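Side-chain contacts in ferredoxin (Nitrosospira multiformis, PDB 3LMF), which probably stores copper(I) on cysteine thiolates that line the core of its four-helix bundle: residues A[13-18]-A[61-66]; A[22-27]-A[98-103]; A[43-48]-A[85-90]; A[53-58]-A[78-83]. One frame throughout, in Å; residues are numbered along the deposited sequence.

In the fold
Four helices follow one another, 8-36, 43-64, 70-90 and 95-112, and each contact joins two of them. From the N terminus, interaction 1 closes a loop from helix 8-36 to the end of helix 43-64. Interaction 2 spans further, from helix 8-36 to helix 95-112, and crosses interaction 1. Interactions 3 and 4 both tie helix 43-64 to helix 70-90: interaction 4 nests inside interaction 3, which nests inside interaction 2, and both cross interaction 1. Interactions 2 and 4 lie near the middle of the bundle, while interactions 1 and 3 fall on opposite sides of its centre, with centres about 24 Å apart.

Interaction 1 of 4, residues A[13-18]-A[61-66]; sequences ACIDAC and NFMLSG
Met63, present as selenomethionine, carries most of the apolar packing between 13-18 and 61-66. Its chain bends at the last torsion (chi3 84°), which turns the terminal methyl back against the helix of Cys14. There CE lies 3.5 Å from Cys14 CB, a tight carbon contact, and SE comes to 3.7 Å from Cys14 SG. Ile15 lies alongside the same side chain, sliding past it in the opposite direction, with Ile15 CG1 3.8 Å from Met63 CB and 4.0 Å from Met63 CE. A looser touch of methyls follows, Ile15 CD1 to Leu64 CD2 at 4.2 Å.

The contact itself is apolar; at the end of helix 43-64, Ser65 OG donates to Phe62 O at 3.0 Å, reaching it from above the carbonyl plane. Gly66 then leaves the helix with positive phi (71°), completing a Schellman motif.

Cys14 and Met63 both reach Met111 of helix 95-112, and Met63 also rests on Ser70 and Cys74 of helix 70-90, so all four helices meet at this end of the bundle. On the side of Ile15 and Leu64, Arg23 of the second subunit packs over the seam between helices 8-36 and 43-64.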
loop_
_atom_site.group_PDB
_atom_site.type_symbol
_atom_site.label_atom_id
_atom_site.label_comp_id
_atom_site.label_asym_id
_atom_site.label_seq_id
_atom_site.Cartn_x
_atom_site.Cartn_y
_atom_site.Cartn_z
ATOM N N ALA A 13 19.307 2.306 -9.286
ATOM C CA ALA A 13 19.117 3.723 -9.553
ATOM C C ALA A 13 17.633 4.041 -9.702
ATOM O O ALA A 13 17.171 5.081 -9.248
ATOM C CB ALA A 13 19.871 4.130 -10.822
ATOM N N CYS A 14 16.885 3.150 -10.343
ATOM C CA CYS A 14 15.462 3.401 -10.522
ATOM C C CYS A 14 14.707 3.163 -9.221
ATOM O O CYS A 14 13.675 3.790 -8.969
ATOM C CB CYS A 14 14.879 2.518 -11.623
ATOM S SG CYS A 14 13.149 2.887 -12.003
ATOM N N ILE A 15 15.214 2.251 -8.400
ATOM C CA ILE A 15 14.588 1.962 -7.118
ATOM C C ILE A 15 14.673 3.187 -6.214
ATOM O O ILE A 15 13.670 3.612 -5.634
ATOM C CB ILE A 15 15.257 0.750 -6.431
ATOM C CG1 ILE A 15 14.676 -0.541 -7.013
ATOM C CG2 ILE A 15 15.062 0.806 -4.920
ATOM C CD1 ILE A 15 15.322 -1.799 -6.480
ATOM N N ASP A 16 15.863 3.769 -6.111
ATOM C CA ASP A 16 16.047 4.949 -5.275
ATOM C C ASP A 16 15.264 6.147 -5.802
ATOM O O ASP A 16 14.771 6.962 -5.022
ATOM C CB ASP A 16 17.532 5.304 -5.164
ATOM C CG ASP A 16 18.330 4.237 -4.434
ATOM O OD1 ASP A 16 17.743 3.545 -3.570
ATOM O OD2 ASP A 16 19.541 4.098 -4.710
ATOM N N ALA A 17 15.147 6.243 -7.123
ATOM C CA ALA A 17 14.420 7.338 -7.749
ATOM C C ALA A 17 12.926 7.230 -7.432
ATOM O O ALA A 17 12.293 8.214 -7.052
ATOM C CB ALA A 17 14.647 7.321 -9.257
ATOM N N CYS A 18 12.362 6.037 -7.601
ATOM C CA CYS A 18 10.953 5.829 -7.299
ATOM C C CYS A 18 10.701 6.060 -5.808
ATOM O O CYS A 18 9.715 6.694 -5.432
ATOM C CB CYS A 18 10.515 4.408 -7.670
ATOM S SG CYS A 18 10.239 4.152 -9.433
ATOM N N ASN A 61 7.942 -1.405 -5.095
ATOM C CA ASN A 61 7.675 -2.734 -4.571
ATOM C C ASN A 61 7.909 -3.832 -5.605
ATOM O O ASN A 61 8.447 -4.886 -5.271
ATOM C CB ASN A 61 6.250 -2.818 -4.015
ATOM C CG ASN A 61 6.088 -2.029 -2.714
ATOM O OD1 ASN A 61 7.069 -1.521 -2.158
ATOM N ND2 ASN A 61 4.858 -1.934 -2.220
ATOM N N PHE A 62 7.514 -3.598 -6.852
ATOM C CA PHE A 62 7.726 -4.603 -7.882
ATOM C C PHE A 62 9.205 -4.897 -8.096
ATOM O O PHE A 62 9.601 -6.051 -8.219
ATOM C CB PHE A 62 7.073 -4.168 -9.204
ATOM C CG PHE A 62 5.689 -4.707 -9.393
ATOM C CD1 PHE A 62 4.685 -4.423 -8.469
ATOM C CD2 PHE A 62 5.391 -5.526 -10.477
ATOM C CE1 PHE A 62 3.399 -4.949 -8.620
ATOM C CE2 PHE A 62 4.108 -6.056 -10.635
ATOM C CZ PHE A 62 3.112 -5.768 -9.707
HETATM N N MSE A 63 10.020 -3.853 -8.130
HETATM C CA MSE A 63 11.446 -4.027 -8.326
HETATM C C MSE A 63 12.108 -4.618 -7.085
HETATM O O MSE A 63 13.047 -5.399 -7.191
HETATM C CB MSE A 63 12.102 -2.693 -8.691
HETATM C CG MSE A 63 11.797 -2.235 -10.112
HETATM SE SE MSE A 63 12.446 -0.452 -10.489
HETATM C CE MSE A 63 14.276 -0.847 -10.941
ATOM N N LEU A 64 11.628 -4.248 -5.906
ATOM C CA LEU A 64 12.206 -4.800 -4.693
ATOM C C LEU A 64 11.930 -6.297 -4.629
ATOM O O LEU A 64 12.790 -7.067 -4.213
ATOM C CB LEU A 64 11.620 -4.123 -3.454
ATOM C CG LEU A 64 12.158 -2.725 -3.183
ATOM C CD1 LEU A 64 11.320 -2.074 -2.109
ATOM C CD2 LEU A 64 13.624 -2.804 -2.763
ATOM N N SER A 65 10.740 -6.701 -5.074
ATOM C CA SER A 65 10.340 -8.095 -5.038
ATOM C C SER A 65 10.902 -8.931 -6.183
ATOM O O SER A 65 10.671 -10.139 -6.237
ATOM C CB SER A 65 8.814 -8.201 -5.044
ATOM O OG SER A 65 8.306 -7.997 -6.353
ATOM N N GLY A 66 11.636 -8.292 -7.090
ATOM C CA GLY A 66 12.216 -9.000 -8.218
ATOM C C GLY A 66 11.189 -9.448 -9.240
ATOM O O GLY A 66 11.338 -10.504 -9.855
#

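Interaction 2 of 4, residues A[22-27]-A[98-103]; sequences YRTCLR and VQTCRQ
Thr24 lays its methyl against that of Thr100, the two side chains reaching toward each other tip to tip with CG2 of Thr24 3.8 Å from CG2 of Thr100. Thr100 CG2 also comes to 3.9 Å from Thr24 CB. The methyl of Thr100 stands between that residue's backbone N and carbonyl carbon, an orientation that presents it to the other helix while OG1 is swung anti to N (chi1 -169°). The hydroxyl of Thr24 turns back along its own helix and bonds to the carbonyl oxygen of His20, which leaves the methyl for the interface.

Beside this methyl pair, Cys25 SG and Cys101 SG approach to 3.6 Å. The separation is far beyond a disulfide bond, so the two sulfurs meet as separate groups in van der Waals contact, each coming from the flank of its helix. A salt bridge from Arg102 NH1 to Glu89 OE1 joins helix 95-112 to helix 70-90 nearby.

The sulfur pair opens inward on the rest of the bundle: Cys25 and Cys101 both touch Cys52 of helix 43-64, and Cys101 also packs on Cys84 and Ala85 of helix 70-90.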
loop_
_atom_site.group_PDB
_atom_site.type_symbol
_atom_site.label_atom_id
_atom_site.label_comp_id
_atom_site.label_asym_id
_atom_site.label_seq_id
_atom_site.Cartn_x
_atom_site.Cartn_y
_atom_site.Cartn_z
ATOM N N TYR A 22 8.349 8.956 -4.507
ATOM C CA TYR A 22 7.157 8.560 -3.769
ATOM C C TYR A 22 7.115 9.332 -2.445
ATOM O O TYR A 22 6.093 9.917 -2.098
ATOM C CB TYR A 22 7.154 7.036 -3.566
ATOM C CG TYR A 22 6.820 6.542 -2.182
ATOM C CD1 TYR A 22 5.588 6.815 -1.590
ATOM C CD2 TYR A 22 7.719 5.747 -1.491
ATOM C CE1 TYR A 22 5.264 6.296 -0.342
ATOM C CE2 TYR A 22 7.411 5.225 -0.252
ATOM C CZ TYR A 22 6.185 5.497 0.319
ATOM O OH TYR A 22 5.882 4.941 1.538
ATOM N N ARG A 23 8.229 9.367 -1.725
ATOM C CA ARG A 23 8.270 10.088 -0.463
ATOM C C ARG A 23 7.960 11.576 -0.635
ATOM O O ARG A 23 7.184 12.150 0.130
ATOM C CB ARG A 23 9.635 9.903 0.202
ATOM C CG ARG A 23 9.814 8.504 0.761
ATOM C CD ARG A 23 11.206 8.271 1.279
ATOM N NE ARG A 23 11.623 9.308 2.207
ATOM C CZ ARG A 23 12.694 9.223 2.987
ATOM N NH1 ARG A 23 13.003 10.228 3.798
ATOM N NH2 ARG A 23 13.446 8.132 2.967
ATOM N N THR A 24 8.564 12.183 -1.649
ATOM C CA THR A 24 8.373 13.596 -1.948
ATOM C C THR A 24 6.925 13.921 -2.326
ATOM O O THR A 24 6.351 14.877 -1.820
ATOM C CB THR A 24 9.314 14.041 -3.097
ATOM O OG1 THR A 24 10.673 13.810 -2.710
ATOM C CG2 THR A 24 9.135 15.525 -3.418
ATOM N N CYS A 25 6.322 13.139 -3.210
ATOM C CA CYS A 25 4.954 13.436 -3.588
ATOM C C CYS A 25 3.980 13.323 -2.418
ATOM O O CYS A 25 3.146 14.209 -2.223
ATOM C CB CYS A 25 4.525 12.552 -4.764
ATOM S SG CYS A 25 5.405 13.011 -6.318
ATOM N N LEU A 26 4.096 12.258 -1.627
ATOM C CA LEU A 26 3.209 12.068 -0.476
ATOM C C LEU A 26 3.393 13.194 0.545
ATOM O O LEU A 26 2.420 13.791 1.011
ATOM C CB LEU A 26 3.494 10.726 0.217
ATOM C CG LEU A 26 2.314 9.917 0.770
ATOM C CD1 LEU A 26 2.825 8.967 1.864
ATOM C CD2 LEU A 26 1.243 10.835 1.337
ATOM N N ARG A 27 4.646 13.474 0.887
ATOM C CA ARG A 27 4.962 14.507 1.864
ATOM C C ARG A 27 4.440 15.884 1.482
ATOM O O ARG A 27 3.734 16.535 2.256
ATOM C CB ARG A 27 6.477 14.579 2.086
ATOM C CG ARG A 27 6.919 15.723 2.998
ATOM C CD ARG A 27 8.395 15.604 3.360
ATOM N NE ARG A 27 9.278 15.663 2.193
ATOM C CZ ARG A 27 9.543 16.769 1.502
ATOM N NH1 ARG A 27 8.992 17.924 1.854
ATOM N NH2 ARG A 27 10.366 16.722 0.463
ATOM N N VAL A 98 8.914 18.901 -8.919
ATOM C CA VAL A 98 9.127 18.889 -10.361
ATOM C C VAL A 98 10.389 18.082 -10.663
ATOM O O VAL A 98 10.383 17.193 -11.512
ATOM C CB VAL A 98 9.319 20.322 -10.927
ATOM C CG1 VAL A 98 9.583 20.254 -12.423
ATOM C CG2 VAL A 98 8.087 21.174 -10.649
ATOM N N GLN A 99 11.461 18.395 -9.942
ATOM C CA GLN A 99 12.754 17.736 -10.105
ATOM C C GLN A 99 12.707 16.218 -9.934
ATOM O O GLN A 99 13.178 15.469 -10.795
ATOM C CB GLN A 99 13.750 18.315 -9.099
ATOM C CG GLN A 99 15.093 17.603 -9.054
ATOM C CD GLN A 99 16.164 18.299 -9.876
ATOM O OE1 GLN A 99 16.034 18.451 -11.093
ATOM N NE2 GLN A 99 17.233 18.735 -9.207
ATOM N N THR A 100 12.144 15.770 -8.816
ATOM C CA THR A 100 12.075 14.346 -8.529
ATOM C C THR A 100 11.156 13.596 -9.494
ATOM O O THR A 100 11.443 12.464 -9.865
ATOM C CB THR A 100 11.629 14.093 -7.067
ATOM O OG1 THR A 100 11.823 12.710 -6.747
ATOM C CG2 THR A 100 10.160 14.454 -6.873
ATOM N N CYS A 101 10.064 14.225 -9.910
ATOM C CA CYS A 101 9.159 13.571 -10.837
ATOM C C CYS A 101 9.796 13.385 -12.213
ATOM O O CYS A 101 9.520 12.395 -12.887
ATOM C CB CYS A 101 7.845 14.348 -10.956
ATOM S SG CYS A 101 6.706 14.095 -9.548
ATOM N N ARG A 102 10.647 14.323 -12.631
ATOM C CA ARG A 102 11.324 14.219 -13.926
ATOM C C ARG A 102 12.372 13.114 -13.914
ATOM O O ARG A 102 12.487 12.343 -14.873
ATOM C CB ARG A 102 12.009 15.541 -14.293
ATOM C CG ARG A 102 11.063 16.659 -14.689
ATOM C CD ARG A 102 11.814 17.974 -14.851
ATOM N NE ARG A 102 10.925 19.050 -15.285
ATOM C CZ ARG A 102 11.288 20.324 -15.384
ATOM N NH1 ARG A 102 10.413 21.235 -15.783
ATOM N NH2 ARG A 102 12.526 20.684 -15.074
ATOM N N GLN A 103 13.143 13.054 -12.831
ATOM C CA GLN A 103 14.188 12.047 -12.675
ATOM C C GLN A 103 13.572 10.655 -12.638
ATOM O O GLN A 103 13.981 9.768 -13.382
ATOM C CB GLN A 103 14.982 12.278 -11.384
ATOM C CG GLN A 103 16.001 11.168 -11.088
ATOM C CD GLN A 103 16.631 11.263 -9.697
ATOM O OE1 GLN A 103 15.933 11.208 -8.674
ATOM N NE2 GLN A 103 17.961 11.393 -9.657
#

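Interaction 3 of 4, residues A[43-48]-A[85-90]; sequences ADHLRL and AKSCEQ
Ser87 and His45 bury the most surface here, and a hydrogen bond joins them: Ser87 OG lies 2.9 Å from His45 ND1, with an angle of 156° and either atom possibly the donor. The hydroxyl meets the imidazole at its edge, near the ring plane. His45 CG is anti to the backbone N (chi1 167°), which carries a ring that starts out on the flank of its helix across to the serine. With its rotation held by this bond, the same ring edge turns CE1 toward Cys88, whose SG is 3.9 Å away and lies at the edge rather than over a face.

Leu48 is the third partner, one turn further along helix 43-64. Its CD2 packs on Ser87 CB at 3.8 Å, so the serine offers its oxygen to the histidine and its methylene carbon to the leucine. The axes of the short helical segments are inclined at 131° between their N-to-C directions and approach to 10.0 Å.

His45 also touches Cys33 of helix 8-36 and Leu91 and Met94 of the loop after helix 70-90, while Cys88 packs on Cys97 and Val98 of helix 95-112. Phe69 of the third subunit packs on Leu48.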
loop_
_atom_site.group_PDB
_atom_site.type_symbol
_atom_site.label_atom_id
_atom_site.label_comp_id
_atom_site.label_asym_id
_atom_site.label_seq_id
_atom_site.Cartn_x
_atom_site.Cartn_y
_atom_site.Cartn_z
ATOM N N ALA A 43 -8.712 19.775 -7.154
ATOM C CA ALA A 43 -9.019 18.366 -7.391
ATOM C C ALA A 43 -8.027 17.590 -8.262
ATOM O O ALA A 43 -7.421 16.625 -7.797
ATOM C CB ALA A 43 -10.424 18.236 -7.970
ATOM N N ASP A 44 -7.869 17.999 -9.518
ATOM C CA ASP A 44 -6.960 17.308 -10.427
ATOM C C ASP A 44 -5.510 17.261 -9.947
ATOM O O ASP A 44 -4.840 16.242 -10.098
ATOM C CB ASP A 44 -7.004 17.936 -11.828
ATOM C CG ASP A 44 -8.384 17.860 -12.469
ATOM O OD1 ASP A 44 -9.024 16.788 -12.417
ATOM O OD2 ASP A 44 -8.824 18.876 -13.044
ATOM N N HIS A 45 -5.017 18.352 -9.375
ATOM C CA HIS A 45 -3.639 18.382 -8.910
ATOM C C HIS A 45 -3.379 17.428 -7.753
ATOM O O HIS A 45 -2.447 16.623 -7.802
ATOM C CB HIS A 45 -3.244 19.800 -8.493
ATOM C CG HIS A 45 -1.954 19.868 -7.728
ATOM N ND1 HIS A 45 -0.739 19.540 -8.283
ATOM C CD2 HIS A 45 -1.705 20.204 -6.440
ATOM C CE1 HIS A 45 0.211 19.671 -7.368
ATOM N NE2 HIS A 45 -0.350 20.072 -6.243
ATOM N N LEU A 46 -4.195 17.518 -6.709
ATOM C CA LEU A 46 -4.006 16.657 -5.548
ATOM C C LEU A 46 -4.150 15.177 -5.917
ATOM O O LEU A 46 -3.311 14.370 -5.521
ATOM C CB LEU A 46 -4.985 17.039 -4.435
ATOM C CG LEU A 46 -4.479 16.689 -3.034
ATOM C CD1 LEU A 46 -3.203 17.474 -2.731
ATOM C CD2 LEU A 46 -5.551 17.012 -2.015
ATOM N N ARG A 47 -5.187 14.822 -6.681
ATOM C CA ARG A 47 -5.363 13.429 -7.095
ATOM C C ARG A 47 -4.092 12.939 -7.758
ATOM O O ARG A 47 -3.589 11.854 -7.458
ATOM C CB ARG A 47 -6.471 13.252 -8.134
ATOM C CG ARG A 47 -7.885 13.340 -7.659
ATOM C CD ARG A 47 -8.804 12.684 -8.687
ATOM N NE ARG A 47 -10.201 12.986 -8.417
ATOM C CZ ARG A 47 -10.835 14.055 -8.880
ATOM N NH1 ARG A 47 -10.198 14.927 -9.651
ATOM N NH2 ARG A 47 -12.103 14.266 -8.550
ATOM N N LEU A 48 -3.595 13.739 -8.694
ATOM C CA LEU A 48 -2.392 13.377 -9.427
ATOM C C LEU A 48 -1.239 13.161 -8.455
ATOM O O LEU A 48 -0.498 12.189 -8.563
ATOM C CB LEU A 48 -2.036 14.472 -10.435
ATOM C CG LEU A 48 -1.007 14.085 -11.501
ATOM C CD1 LEU A 48 -1.398 12.769 -12.158
ATOM C CD2 LEU A 48 -0.926 15.197 -12.541
ATOM N N ALA A 85 4.723 16.161 -12.759
ATOM C CA ALA A 85 5.756 17.196 -12.836
ATOM C C ALA A 85 5.209 18.460 -13.493
ATOM O O ALA A 85 5.513 19.574 -13.067
ATOM C CB ALA A 85 6.960 16.688 -13.625
ATOM N N LYS A 86 4.401 18.286 -14.531
ATOM C CA LYS A 86 3.830 19.428 -15.230
ATOM C C LYS A 86 2.804 20.138 -14.357
ATOM O O LYS A 86 2.691 21.367 -14.384
ATOM C CB LYS A 86 3.202 18.981 -16.550
ATOM C CG LYS A 86 4.236 18.500 -17.560
ATOM C CD LYS A 86 3.600 18.119 -18.886
ATOM C CE LYS A 86 4.640 17.589 -19.868
ATOM N NZ LYS A 86 4.011 17.142 -21.147
ATOM N N SER A 87 2.064 19.363 -13.574
ATOM C CA SER A 87 1.063 19.934 -12.684
ATOM C C SER A 87 1.756 20.786 -11.623
ATOM O O SER A 87 1.281 21.868 -11.287
ATOM C CB SER A 87 0.255 18.817 -12.018
ATOM O OG SER A 87 -0.772 19.350 -11.203
ATOM N N CYS A 88 2.886 20.306 -11.111
ATOM C CA CYS A 88 3.621 21.043 -10.088
ATOM C C CYS A 88 4.327 22.295 -10.620
ATOM O O CYS A 88 4.666 23.193 -9.845
ATOM C CB CYS A 88 4.642 20.134 -9.400
ATOM S SG CYS A 88 3.927 18.873 -8.317
ATOM N N GLU A 89 4.552 22.356 -11.932
ATOM C CA GLU A 89 5.209 23.517 -12.535
ATOM C C GLU A 89 4.371 24.777 -12.327
ATOM O O GLU A 89 4.905 25.884 -12.245
ATOM C CB GLU A 89 5.430 23.296 -14.037
ATOM C CG GLU A 89 6.473 22.245 -14.374
ATOM C CD GLU A 89 6.634 22.020 -15.874
ATOM O OE1 GLU A 89 7.480 21.189 -16.257
ATOM O OE2 GLU A 89 5.919 22.667 -16.667
ATOM N N GLN A 90 3.057 24.591 -12.238
ATOM C CA GLN A 90 2.110 25.687 -12.039
ATOM C C GLN A 90 2.216 26.343 -10.656
ATOM O O GLN A 90 2.090 27.562 -10.535
ATOM C CB GLN A 90 0.673 25.180 -12.227
ATOM C CG GLN A 90 -0.123 25.868 -13.329
ATOM C CD GLN A 90 0.111 25.255 -14.696
ATOM O OE1 GLN A 90 -0.199 24.056 -14.868
ATOM N NE2 GLN A 90 0.600 25.971 -15.598
#

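Interaction 4 of 4, residues A[53-58]-A[78-83]; sequences AEICQT and AEICDA
Ile55 and Ile80 meet with no ring or other flat group between them, so faces and edges play no part across this contact; it is made by branched aliphatic chains and a pair of sulfurs. The two isoleucines cross obliquely. CD1 of Ile80 settles into the fork of Ile55, 3.8 Å from its CB and from its CG1 and 3.9 Å from its CG2. Ile55 CG1 is anti to the backbone N (chi1 -166°), which spreads its two branches round the incoming methyl. The rings that border the contact come from outside the two segments: Tyr22 of helix 8-36 packs on Cys56, and Phe62 of the third subunit on Ile80.

One residue further along each helix, Cys56 SG and Cys81 SG stand 3.6 Å apart, too far for a disulfide. Both sulfurs lie anti to their carbonyl carbons and come in from the flanks of the helices. Around them gather more cysteines: Cys21 and Cys77 touch Cys56, Cys52 touches Cys81, and Cys104 touches both.

Spacings of four residues, as in Cys52 and Cys56 or Cys77 and Cys81, place thiols one helical turn apart on the inner face of the bundle. Such CXXXC pairs lining the core of a four-helix bundle are the hallmark of the Csp copper storage family, in which they bind copper(I), and the cysteines gathered here are consistent with that role.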
loop_
_atom_site.group_PDB
_atom_site.type_symbol
_atom_site.label_atom_id
_atom_site.label_comp_id
_atom_site.label_asym_id
_atom_site.label_seq_id
_atom_site.Cartn_x
_atom_site.Cartn_y
_atom_site.Cartn_z
ATOM N N ALA A 53 2.372 9.248 -6.066
ATOM C CA ALA A 53 2.998 8.595 -4.914
ATOM C C ALA A 53 2.667 7.102 -4.899
ATOM O O ALA A 53 3.524 6.267 -4.609
ATOM C CB ALA A 53 2.532 9.252 -3.615
ATOM N N GLU A 54 1.416 6.785 -5.221
ATOM C CA GLU A 54 0.926 5.412 -5.276
ATOM C C GLU A 54 1.675 4.580 -6.320
ATOM O O GLU A 54 2.262 3.553 -5.994
ATOM C CB GLU A 54 -0.565 5.412 -5.617
ATOM C CG GLU A 54 -1.223 4.040 -5.634
ATOM C CD GLU A 54 -1.385 3.462 -4.250
ATOM O OE1 GLU A 54 -2.008 2.386 -4.117
ATOM O OE2 GLU A 54 -0.885 4.083 -3.284
ATOM N N ILE A 55 1.646 5.024 -7.577
ATOM C CA ILE A 55 2.320 4.299 -8.644
ATOM C C ILE A 55 3.822 4.150 -8.372
ATOM O O ILE A 55 4.381 3.081 -8.610
ATOM C CB ILE A 55 2.085 4.962 -10.040
ATOM C CG1 ILE A 55 2.500 3.995 -11.159
ATOM C CG2 ILE A 55 2.917 6.220 -10.178
ATOM C CD1 ILE A 55 1.785 2.643 -11.135
ATOM N N CYS A 56 4.477 5.185 -7.848
ATOM C CA CYS A 56 5.910 5.071 -7.567
ATOM C C CYS A 56 6.159 4.006 -6.503
ATOM O O CYS A 56 7.116 3.235 -6.591
ATOM C CB CYS A 56 6.490 6.408 -7.103
ATOM S SG CYS A 56 6.629 7.636 -8.418
ATOM N N GLN A 57 5.285 3.956 -5.506
ATOM C CA GLN A 57 5.406 2.976 -4.432
ATOM C C GLN A 57 5.203 1.565 -4.979
ATOM O O GLN A 57 5.830 0.615 -4.518
ATOM C CB GLN A 57 4.375 3.276 -3.339
ATOM C CG GLN A 57 4.600 2.541 -2.036
ATOM C CD GLN A 57 3.767 3.119 -0.898
ATOM O OE1 GLN A 57 3.792 2.610 0.218
ATOM N NE2 GLN A 57 3.030 4.191 -1.181
ATOM N N THR A 58 4.327 1.441 -5.967
ATOM C CA THR A 58 4.054 0.148 -6.584
ATOM C C THR A 58 5.277 -0.299 -7.392
ATOM O O THR A 58 5.724 -1.441 -7.287
ATOM C CB THR A 58 2.796 0.234 -7.486
ATOM O OG1 THR A 58 1.662 0.566 -6.674
ATOM C CG2 THR A 58 2.532 -1.087 -8.197
ATOM N N ALA A 78 6.244 6.155 -15.324
ATOM C CA ALA A 78 6.897 7.288 -15.989
ATOM C C ALA A 78 5.869 8.270 -16.537
ATOM O O ALA A 78 6.043 9.484 -16.442
ATOM C CB ALA A 78 7.790 6.796 -17.122
ATOM N N GLU A 79 4.792 7.737 -17.102
ATOM C CA GLU A 79 3.743 8.566 -17.669
ATOM C C GLU A 79 3.085 9.435 -16.590
ATOM O O GLU A 79 2.879 10.631 -16.793
ATOM C CB GLU A 79 2.704 7.675 -18.343
ATOM C CG GLU A 79 1.836 8.382 -19.352
ATOM C CD GLU A 79 0.969 7.412 -20.137
ATOM O OE1 GLU A 79 1.525 6.437 -20.686
ATOM O OE2 GLU A 79 -0.260 7.625 -20.204
ATOM N N ILE A 80 2.773 8.834 -15.445
ATOM C CA ILE A 80 2.141 9.557 -14.345
ATOM C C ILE A 80 3.088 10.583 -13.724
ATOM O O ILE A 80 2.665 11.667 -13.334
ATOM C CB ILE A 80 1.642 8.566 -13.263
ATOM C CG1 ILE A 80 0.587 7.652 -13.875
ATOM C CG2 ILE A 80 1.084 9.317 -12.065
ATOM C CD1 ILE A 80 0.215 6.462 -13.016
ATOM N N CYS A 81 4.369 10.241 -13.643
ATOM C CA CYS A 81 5.363 11.155 -13.092
ATOM C C CYS A 81 5.491 12.407 -13.966
ATOM O O CYS A 81 5.577 13.520 -13.445
ATOM C CB CYS A 81 6.729 10.465 -12.972
ATOM S SG CYS A 81 6.860 9.244 -11.609
ATOM N N ASP A 82 5.511 12.227 -15.290
ATOM C CA ASP A 82 5.615 13.361 -16.210
ATOM C C ASP A 82 4.420 14.281 -16.044
ATOM O O ASP A 82 4.564 15.504 -16.041
ATOM C CB ASP A 82 5.675 12.911 -17.675
ATOM C CG ASP A 82 7.060 12.453 -18.101
ATOM O OD1 ASP A 82 8.054 13.151 -17.796
ATOM O OD2 ASP A 82 7.150 11.399 -18.768
ATOM N N ALA A 83 3.234 13.700 -15.929
ATOM C CA ALA A 83 2.044 14.518 -15.763
ATOM C C ALA A 83 2.095 15.248 -14.421
ATOM O O ALA A 83 1.766 16.428 -14.347
ATOM C CB ALA A 83 0.781 13.654 -15.863
#